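Local coordinates for hydroxylase (Rhodococcus sp., PDB 2OR0), which probably acts as a flavin-dependent monooxygenase related to the acyl-CoA dehydrogenases, using reduced flavin and molecular oxygen to hydroxylate its substrate, at residues R24-D27 against R28-V32; F218-G221 against Y222-L225. All blocks are in the same frame, centred on the assembly; numbering follows the deposited sequence.

Contact 1: R24-D27 against R28-V32; sequences RVLD and RIEVV
Arg-24 and Arg-28 meet one turn apart on the short helix 24-31, near the start of the modelled chain. The aliphatic part of one arginine lies against the head of the other: CD of Arg-24 comes within 3.2 Å of NE of Arg-28, and the Arg-24 chain runs roughly perpendicular to that of Arg-28. A bend in the Arg-24 chain (chi2 -89°) turns its CD toward Arg-28, while the two guanidinium planes remain 66° apart, so the groups do not stack. With the NE atoms of Arg-24 and Arg-28 at 3.8 Å, some repulsion between like charges is likely. Arg-28 bends at chi3, and its NH2 passes near the Val-25 methyl CG2 and is hydrogen-bonded to the hydroxyl of Tyr-74.

The backbone evidence for an alpha helix is a run of four i to i+4 hydrogen bonds, from Arg-28 N to Arg-24 O (2.9 Å) through to Val-31 N to Asp-27 O (3.1 Å). In this helix Val-25 and Ile-29 form the inward side: their CG1 atoms are 4.4 Å apart, with Val-25 also on Thr-84 and Ile-29 on Val-88 and Leu-91 of helix 78-91.

Elsewhere on the helix the carboxylates of Asp-27 and Glu-30 come off next to each other and head in one direction. Asp-27 OD1 and Glu-30 OE1 are 4.0 Å apart, with the carboxylate planes nearly perpendicular. One water donates to the Asp-27 carbonyl O and, at 3.0 Å, to Glu-30 OE1. The other Glu-30 oxygen, OE2, reaches back to 3.8 Å from Leu-26 CG.

Contact 2: F218-G221 against Y222-L225; sequences FVPG and YRTL
Pro-220 is flanked by two longer side chains, Tyr-222 and Arg-223, each turned back onto its ring. Arg-223 runs extended from CG to NE and puts one face of its guanidinium over Pro-220 CG; closer still, its CD lies 3.7 Å from Pro-220 CG. Tyr-222 approaches obliquely, with CE2 3.6 Å from Pro-220 CB. Its chi1 of 77° sets CG over the residue's own backbone, which brings the ring round to the proline.

The backbone beneath makes two overlapping type I turns. The first is closed by Arg-223 N to Pro-220 O (3.0 Å) and has helical angles at Gly-221 and Tyr-222; the second is closed by Thr-224 N to Gly-221 O (3.1 Å). This short 3-10-like turn connects strand 217-220 to strand 224-226, which pair with different strands of the sheet.

Thr-224 grips the same Gly-221 O a second time through OG1, which donates at 3.0 Å with only a 16° tilt from the carbonyl plane. Its methyl CG2 meets CG1 of Val-219 at 3.8 Å. An alanine here would lose the hydroxyl donor and the methyl, and is likely to leave the Gly-221 carbonyl with one gripping bond fewer and the Val-219 methyl with a gap beside it.

The Arg-223 NE forms a salt bridge with Glu-119 of helix 114-121. Apolar packing on the proline and an ionic bond at the arginine's head thus probably fix this side chain together, tying the turn to that helix.

Overall arrangement
Contact 1 comes first along the chain and closes well before contact 2 opens. Their centres lie 36 Å apart and their nearest atoms about 24 Å apart, so neither touches the other. Contact 1 belongs to helix 24-31, which rests on helices 51-60 and 78-91 of the helical N-terminal region. Contact 2 joins two strands of the mixed sheet, 217-220 alongside 145-155 and 224-226 alongside 182-188, with helix 114-121 against its turn. That order, helices, then sheet, then the long helices from 250 onward, is consistent with the acyl-CoA dehydrogenase fold. Contact 1 thus lies in the helical N-terminal part and contact 2 at a strand connection of the sheet.

Contact 1: R24-D27 against R28-V32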
loop_
_atom_site.group_PDB
_atom_site.type_symbol
_atom_site.label_atom_id
_atom_site.label_comp_id
_atom_site.label_asym_id
_atom_site.label_seq_id
_atom_site.Cartn_x
_atom_site.Cartn_y
_atom_site.Cartn_z
ATOM N N ARG A 24 -1.189 -7.639 -18.577
ATOM C CA ARG A 24 -0.763 -6.596 -19.494
ATOM C C ARG A 24 -0.131 -5.389 -18.765
ATOM O O ARG A 24 0.879 -4.860 -19.231
ATOM C CB ARG A 24 -1.920 -6.172 -20.416
ATOM C CG ARG A 24 -1.493 -5.821 -21.850
ATOM C CD ARG A 24 -1.130 -4.331 -21.989
ATOM N NE ARG A 24 -0.477 -3.942 -23.256
ATOM C CZ ARG A 24 -1.098 -3.396 -24.307
ATOM N NH1 ARG A 24 -2.414 -3.177 -24.299
ATOM N NH2 ARG A 24 -0.396 -3.069 -25.384
ATOM N N VAL A 25 -0.704 -4.960 -17.635
ATOM C CA VAL A 25 -0.128 -3.804 -16.916
ATOM C C VAL A 25 1.363 -4.006 -16.582
ATOM O O VAL A 25 2.179 -3.136 -16.868
ATOM C CB VAL A 25 -0.961 -3.354 -15.666
ATOM C CG1 VAL A 25 -0.189 -2.292 -14.864
ATOM C CG2 VAL A 25 -2.298 -2.801 -16.104
ATOM N N LEU A 26 1.713 -5.160 -16.011
ATOM C CA LEU A 26 3.128 -5.477 -15.738
ATOM C C LEU A 26 4.023 -5.491 -16.992
ATOM O O LEU A 26 5.177 -5.077 -16.925
ATOM C CB LEU A 26 3.262 -6.782 -14.951
ATOM C CG LEU A 26 4.574 -7.081 -14.196
ATOM C CD1 LEU A 26 5.179 -5.867 -13.459
ATOM C CD2 LEU A 26 4.333 -8.214 -13.214
ATOM N N ASP A 27 3.490 -5.935 -18.134
ATOM C CA ASP A 27 4.230 -5.890 -19.409
ATOM C C ASP A 27 4.482 -4.452 -19.832
ATOM O O ASP A 27 5.558 -4.143 -20.346
ATOM C CB ASP A 27 3.468 -6.595 -20.544
ATOM C CG ASP A 27 3.271 -8.076 -20.299
ATOM O OD1 ASP A 27 4.220 -8.749 -19.816
ATOM O OD2 ASP A 27 2.161 -8.563 -20.612
ATOM N N ARG A 28 3.487 -3.584 -19.639
ATOM C CA ARG A 28 3.649 -2.148 -19.938
ATOM C C ARG A 28 4.693 -1.461 -19.039
ATOM O O ARG A 28 5.452 -0.607 -19.489
ATOM C CB ARG A 28 2.318 -1.411 -19.827
ATOM C CG ARG A 28 1.245 -1.896 -20.763
ATOM C CD ARG A 28 0.123 -0.906 -20.794
ATOM N NE ARG A 28 -1.131 -1.530 -20.409
ATOM C CZ ARG A 28 -2.231 -0.854 -20.084
ATOM N NH1 ARG A 28 -2.235 0.481 -20.084
ATOM N NH2 ARG A 28 -3.326 -1.518 -19.741
ATOM N N ILE A 29 4.710 -1.844 -17.770
ATOM C CA ILE A 29 5.724 -1.402 -16.808
ATOM C C ILE A 29 7.129 -1.855 -17.243
ATOM O O ILE A 29 8.090 -1.079 -17.177
ATOM C CB ILE A 29 5.374 -1.925 -15.383
ATOM C CG1 ILE A 29 4.114 -1.220 -14.842
ATOM C CG2 ILE A 29 6.567 -1.794 -14.409
ATOM C CD1 ILE A 29 4.285 0.296 -14.587
ATOM N N GLU A 30 7.227 -3.099 -17.718
ATOM C CA GLU A 30 8.515 -3.683 -18.100
ATOM C C GLU A 30 9.087 -2.889 -19.261
ATOM O O GLU A 30 10.287 -2.631 -19.307
ATOM C CB GLU A 30 8.369 -5.171 -18.461
ATOM C CG GLU A 30 8.246 -6.144 -17.244
ATOM C CD GLU A 30 7.757 -7.578 -17.620
ATOM O OE1 GLU A 30 8.008 -8.049 -18.774
ATOM O OE2 GLU A 30 7.119 -8.243 -16.754
ATOM N N VAL A 31 8.204 -2.473 -20.176
ATOM C CA VAL A 31 8.577 -1.671 -21.335
ATOM C C VAL A 31 9.173 -0.320 -20.930
ATOM O O VAL A 31 10.158 0.122 -21.519
ATOM C CB VAL A 31 7.393 -1.509 -22.333
ATOM C CG1 VAL A 31 7.668 -0.410 -23.363
ATOM C CG2 VAL A 31 7.096 -2.844 -23.061
ATOM N N VAL A 32 8.595 0.331 -19.919
ATOM C CA VAL A 32 9.122 1.624 -19.466
ATOM C C VAL A 32 10.023 1.539 -18.240
ATOM O O VAL A 32 10.249 2.550 -17.581
ATOM C CB VAL A 32 8.005 2.668 -19.243
ATOM C CG1 VAL A 32 7.367 3.028 -20.582
ATOM C CG2 VAL A 32 6.948 2.158 -18.243
HETATM O O HOH W 1 7.459 -6.612 -21.345
#

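Contact 2: F218-G221 against Y222-L225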
loop_
_atom_site.group_PDB
_atom_site.type_symbol
_atom_site.label_atom_id
_atom_site.label_comp_id
_atom_site.label_asym_id
_atom_site.label_seq_id
_atom_site.Cartn_x
_atom_site.Cartn_y
_atom_site.Cartn_z
ATOM N N PHE A 218 -17.812 20.713 4.111
ATOM C CA PHE A 218 -19.046 19.946 4.112
ATOM C C PHE A 218 -18.870 18.704 3.233
ATOM O O PHE A 218 -18.419 18.814 2.091
ATOM C CB PHE A 218 -20.229 20.779 3.586
ATOM C CG PHE A 218 -21.476 19.963 3.349
ATOM C CD1 PHE A 218 -22.201 19.461 4.425
ATOM C CD2 PHE A 218 -21.910 19.687 2.049
ATOM C CE1 PHE A 218 -23.362 18.699 4.217
ATOM C CE2 PHE A 218 -23.064 18.928 1.835
ATOM C CZ PHE A 218 -23.778 18.431 2.908
ATOM N N VAL A 219 -19.231 17.549 3.788
ATOM C CA VAL A 219 -19.182 16.281 3.060
ATOM C C VAL A 219 -20.592 15.653 3.047
ATOM O O VAL A 219 -21.115 15.262 4.096
ATOM C CB VAL A 219 -18.140 15.285 3.678
ATOM C CG1 VAL A 219 -18.099 13.975 2.865
ATOM C CG2 VAL A 219 -16.727 15.912 3.744
ATOM N N PRO A 220 -21.221 15.591 1.860
ATOM C CA PRO A 220 -22.543 14.948 1.708
ATOM C C PRO A 220 -22.554 13.478 2.139
ATOM O O PRO A 220 -21.506 12.810 2.061
ATOM C CB PRO A 220 -22.836 15.067 0.201
ATOM C CG PRO A 220 -21.546 15.509 -0.452
ATOM C CD PRO A 220 -20.701 16.156 0.597
ATOM N N GLY A 221 -23.710 12.981 2.602
ATOM C CA GLY A 221 -23.868 11.588 3.048
ATOM C C GLY A 221 -23.393 10.556 2.012
ATOM O O GLY A 221 -22.738 9.560 2.363
ATOM N N TYR A 222 -23.693 10.807 0.737
ATOM C CA TYR A 222 -23.369 9.864 -0.337
ATOM C C TYR A 222 -21.853 9.753 -0.627
ATOM O O TYR A 222 -21.427 8.863 -1.377
ATOM C CB TYR A 222 -24.162 10.188 -1.620
ATOM C CG TYR A 222 -23.645 11.365 -2.435
ATOM C CD1 TYR A 222 -22.624 11.199 -3.353
ATOM C CD2 TYR A 222 -24.215 12.645 -2.297
ATOM C CE1 TYR A 222 -22.142 12.269 -4.090
ATOM C CE2 TYR A 222 -23.750 13.717 -3.032
ATOM C CZ TYR A 222 -22.722 13.526 -3.930
ATOM O OH TYR A 222 -22.250 14.593 -4.654
ATOM N N ARG A 223 -21.066 10.658 -0.032
ATOM C CA ARG A 223 -19.596 10.649 -0.147
ATOM C C ARG A 223 -18.921 10.057 1.081
ATOM O O ARG A 223 -17.737 10.281 1.319
ATOM C CB ARG A 223 -19.057 12.059 -0.397
ATOM C CG ARG A 223 -19.266 12.534 -1.814
ATOM C CD ARG A 223 -18.612 13.856 -1.979
ATOM N NE ARG A 223 -18.915 14.488 -3.251
ATOM C CZ ARG A 223 -18.656 15.771 -3.522
ATOM N NH1 ARG A 223 -18.094 16.560 -2.596
ATOM N NH2 ARG A 223 -18.950 16.267 -4.723
ATOM N N THR A 224 -19.676 9.292 1.856
ATOM C CA THR A 224 -19.153 8.650 3.042
ATOM C C THR A 224 -19.472 7.153 3.036
ATOM O O THR A 224 -20.411 6.709 2.354
ATOM C CB THR A 224 -19.684 9.302 4.355
ATOM O OG1 THR A 224 -20.990 8.819 4.659
ATOM C CG2 THR A 224 -19.733 10.819 4.259
ATOM N N LEU A 225 -18.665 6.390 3.765
ATOM C CA LEU A 225 -19.002 5.034 4.171
ATOM C C LEU A 225 -18.766 4.932 5.664
ATOM O O LEU A 225 -17.902 5.616 6.213
ATOM C CB LEU A 225 -18.141 3.992 3.445
ATOM C CG LEU A 225 -18.335 3.882 1.925
ATOM C CD1 LEU A 225 -17.215 3.094 1.208
ATOM C CD2 LEU A 225 -19.752 3.306 1.575
#